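Long-range contact in putative pectin lyase (Geobacillus virus E2, PDB 7CHU), which forms the tailspike of a thermophilic bacteriophage and probably binds or degrades polysaccharide on the surface of its bacterial host: residues N303-L309 and C324-K330. Numbering follows the deposited sequence.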
loop_
_atom_site.group_PDB
_atom_site.type_symbol
_atom_site.label_atom_id
_atom_site.label_comp_id
_atom_site.label_asym_id
_atom_site.label_seq_id
_atom_site.Cartn_x
_atom_site.Cartn_y
_atom_site.Cartn_z
ATOM N N ASN A 303 -28.188 -5.111 9.474
ATOM C CA ASN A 303 -27.710 -6.224 10.288
ATOM C C ASN A 303 -27.007 -7.217 9.370
ATOM O O ASN A 303 -27.565 -8.229 8.949
ATOM C CB ASN A 303 -28.873 -6.869 11.040
ATOM C CG ASN A 303 -28.432 -7.980 11.980
ATOM O OD1 ASN A 303 -27.241 -8.273 12.121
ATOM N ND2 ASN A 303 -29.406 -8.618 12.621
ATOM N N THR A 304 -25.745 -6.917 9.074
ATOM C CA THR A 304 -24.936 -7.687 8.143
ATOM C C THR A 304 -23.489 -7.229 8.296
ATOM O O THR A 304 -23.243 -6.058 8.611
ATOM C CB THR A 304 -25.446 -7.491 6.700
ATOM O OG1 THR A 304 -24.829 -8.433 5.810
ATOM C CG2 THR A 304 -25.201 -6.063 6.219
ATOM N N PRO A 305 -22.519 -8.118 8.135
ATOM C CA PRO A 305 -21.131 -7.710 8.363
ATOM C C PRO A 305 -20.656 -6.749 7.286
ATOM O O PRO A 305 -21.190 -6.717 6.171
ATOM C CB PRO A 305 -20.358 -9.032 8.328
ATOM C CG PRO A 305 -21.221 -9.947 7.512
ATOM C CD PRO A 305 -22.636 -9.545 7.809
ATOM N N HIS A 306 -19.682 -5.909 7.662
ATOM C CA HIS A 306 -19.051 -5.037 6.675
ATOM C C HIS A 306 -18.350 -5.871 5.623
ATOM O O HIS A 306 -18.428 -5.563 4.435
ATOM C CB HIS A 306 -18.051 -4.061 7.322
ATOM C CG HIS A 306 -18.674 -2.800 7.854
ATOM N ND1 HIS A 306 -20.006 -2.713 8.193
ATOM C CD2 HIS A 306 -18.147 -1.570 8.090
ATOM C CE1 HIS A 306 -20.269 -1.492 8.632
ATOM N NE2 HIS A 306 -19.161 -0.775 8.569
ATOM N N MET A 307 -17.679 -6.945 6.037
ATOM C CA MET A 307 -17.083 -7.889 5.093
ATOM C C MET A 307 -17.480 -9.295 5.513
ATOM O O MET A 307 -17.145 -9.717 6.626
ATOM C CB MET A 307 -15.555 -7.757 5.062
ATOM C CG MET A 307 -14.888 -8.853 4.211
ATOM S SD MET A 307 -13.090 -8.735 4.136
ATOM C CE MET A 307 -12.899 -7.156 3.313
ATOM N N TYR A 308 -18.181 -10.030 4.640
ATOM C CA TYR A 308 -18.405 -11.463 4.851
ATOM C C TYR A 308 -17.360 -12.225 4.055
ATOM O O TYR A 308 -17.356 -12.161 2.825
ATOM C CB TYR A 308 -19.809 -11.909 4.433
ATOM C CG TYR A 308 -19.978 -13.403 4.534
ATOM C CD1 TYR A 308 -19.956 -14.038 5.781
ATOM C CD2 TYR A 308 -20.139 -14.189 3.395
ATOM C CE1 TYR A 308 -20.092 -15.413 5.896
ATOM C CE2 TYR A 308 -20.280 -15.566 3.494
ATOM C CZ TYR A 308 -20.256 -16.177 4.748
ATOM O OH TYR A 308 -20.397 -17.545 4.847
ATOM N N LEU A 309 -16.452 -12.912 4.742
ATOM C CA LEU A 309 -15.277 -13.508 4.102
ATOM C C LEU A 309 -15.374 -15.037 4.084
ATOM O O LEU A 309 -14.686 -15.726 4.833
ATOM C CB LEU A 309 -14.030 -13.032 4.825
ATOM C CG LEU A 309 -12.649 -13.431 4.330
ATOM C CD1 LEU A 309 -12.668 -13.432 2.824
ATOM C CD2 LEU A 309 -11.571 -12.452 4.883
ATOM N N CYS A 324 -20.709 -0.741 12.375
ATOM C CA CYS A 324 -21.335 -1.976 11.837
ATOM C C CYS A 324 -22.285 -2.661 12.796
ATOM O O CYS A 324 -21.915 -2.973 13.922
ATOM C CB CYS A 324 -20.226 -2.934 11.400
ATOM S SG CYS A 324 -20.782 -4.541 10.801
ATOM N N ASN A 325 -23.503 -2.924 12.337
ATOM C CA ASN A 325 -24.478 -3.636 13.149
ATOM C C ASN A 325 -24.331 -5.152 12.985
ATOM O O ASN A 325 -25.289 -5.844 12.645
ATOM C CB ASN A 325 -25.886 -3.184 12.753
ATOM C CG ASN A 325 -26.964 -3.755 13.647
ATOM O OD1 ASN A 325 -26.709 -4.139 14.790
ATOM N ND2 ASN A 325 -28.187 -3.810 13.131
ATOM N N ASN A 326 -23.135 -5.658 13.281
ATOM C CA ASN A 326 -22.755 -7.055 13.052
ATOM C C ASN A 326 -21.267 -7.194 13.360
ATOM O O ASN A 326 -20.688 -6.313 13.993
ATOM C CB ASN A 326 -23.054 -7.500 11.615
ATOM C CG ASN A 326 -23.272 -9.002 11.502
ATOM O OD1 ASN A 326 -22.319 -9.779 11.478
ATOM N ND2 ASN A 326 -24.534 -9.412 11.438
ATOM N N ASP A 327 -20.650 -8.307 12.976
ATOM C CA ASP A 327 -19.193 -8.389 13.004
ATOM C C ASP A 327 -18.656 -7.521 11.877
ATOM O O ASP A 327 -19.255 -7.456 10.803
ATOM C CB ASP A 327 -18.703 -9.827 12.826
ATOM C CG ASP A 327 -19.408 -10.803 13.742
ATOM O OD1 ASP A 327 -19.429 -10.566 14.969
ATOM O OD2 ASP A 327 -19.939 -11.813 13.233
ATOM N N PHE A 328 -17.548 -6.832 12.112
ATOM C CA PHE A 328 -16.931 -6.095 11.032
ATOM C C PHE A 328 -16.415 -7.042 9.931
ATOM O O PHE A 328 -16.605 -6.782 8.743
ATOM C CB PHE A 328 -15.705 -5.310 11.550
ATOM C CG PHE A 328 -16.021 -3.948 12.123
ATOM C CD1 PHE A 328 -16.713 -3.004 11.382
ATOM C CD2 PHE A 328 -15.595 -3.604 13.402
ATOM C CE1 PHE A 328 -16.994 -1.755 11.908
ATOM C CE2 PHE A 328 -15.872 -2.356 13.932
ATOM C CZ PHE A 328 -16.574 -1.431 13.184
ATOM N N ILE A 329 -15.760 -8.137 10.336
ATOM C CA ILE A 329 -15.288 -9.158 9.405
ATOM C C ILE A 329 -15.767 -10.502 9.928
ATOM O O ILE A 329 -15.309 -10.958 10.981
ATOM C CB ILE A 329 -13.760 -9.178 9.245
ATOM C CG1 ILE A 329 -13.204 -7.788 8.900
ATOM C CG2 ILE A 329 -13.352 -10.190 8.143
ATOM C CD1 ILE A 329 -11.697 -7.741 8.848
ATOM N N LYS A 330 -16.651 -11.161 9.179
ATOM C CA LYS A 330 -17.156 -12.486 9.538
ATOM C C LYS A 330 -16.448 -13.505 8.655
ATOM O O LYS A 330 -16.664 -13.537 7.439
ATOM C CB LYS A 330 -18.667 -12.536 9.357
ATOM C CG LYS A 330 -19.360 -13.713 9.960
ATOM C CD LYS A 330 -20.835 -13.710 9.553
ATOM C CE LYS A 330 -21.773 -13.991 10.712
ATOM N NZ LYS A 330 -21.969 -12.795 11.616
#
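Two successive coils of a right-handed parallel beta-helix meet where Met307 pairs with Ile329 and Tyr308 with Lys330. Phe328 O accepts from Met307 N, Met307 O from Lys330 N at 3.0 Å, and Lys330 O from Leu309 N at 2.8 Å. The loops leading into the two strands also run side by side. His306 and Phe328 both have chi1 near -85°, with CG beside the backbone N, which sends the two side chains the same way. The edge of Phe328, at CD1, points at a face of the His306 ring, with centroids 5.3 Å apart and planes at 75°. Cys324 CB lies over that same face. His306 NE2 is hydrogen-bonded to Tyr322 O, which helps fix the ring's rotation, and the His267 ring meets His306 edge-to-face, extending the row to a third coil. Further back in these loops, Asn326 ND2 gives a hydrogen bond of 3.0 Å to Asn303 OD1. Asn326 OD1 takes two donors, Asp327 N and, on a lone pair, Lys330 NZ. Lys330 NZ also forms a salt bridge of 2.8 Å with Asp327 OD2. Lys330 CB packs against Pro305 CB and CG, and CD lies 3.9 Å from Tyr308 CD1. In-register pairs like His306-Phe328 and Met307-Ile329 are characteristic of the pectate lyase-like beta-helix.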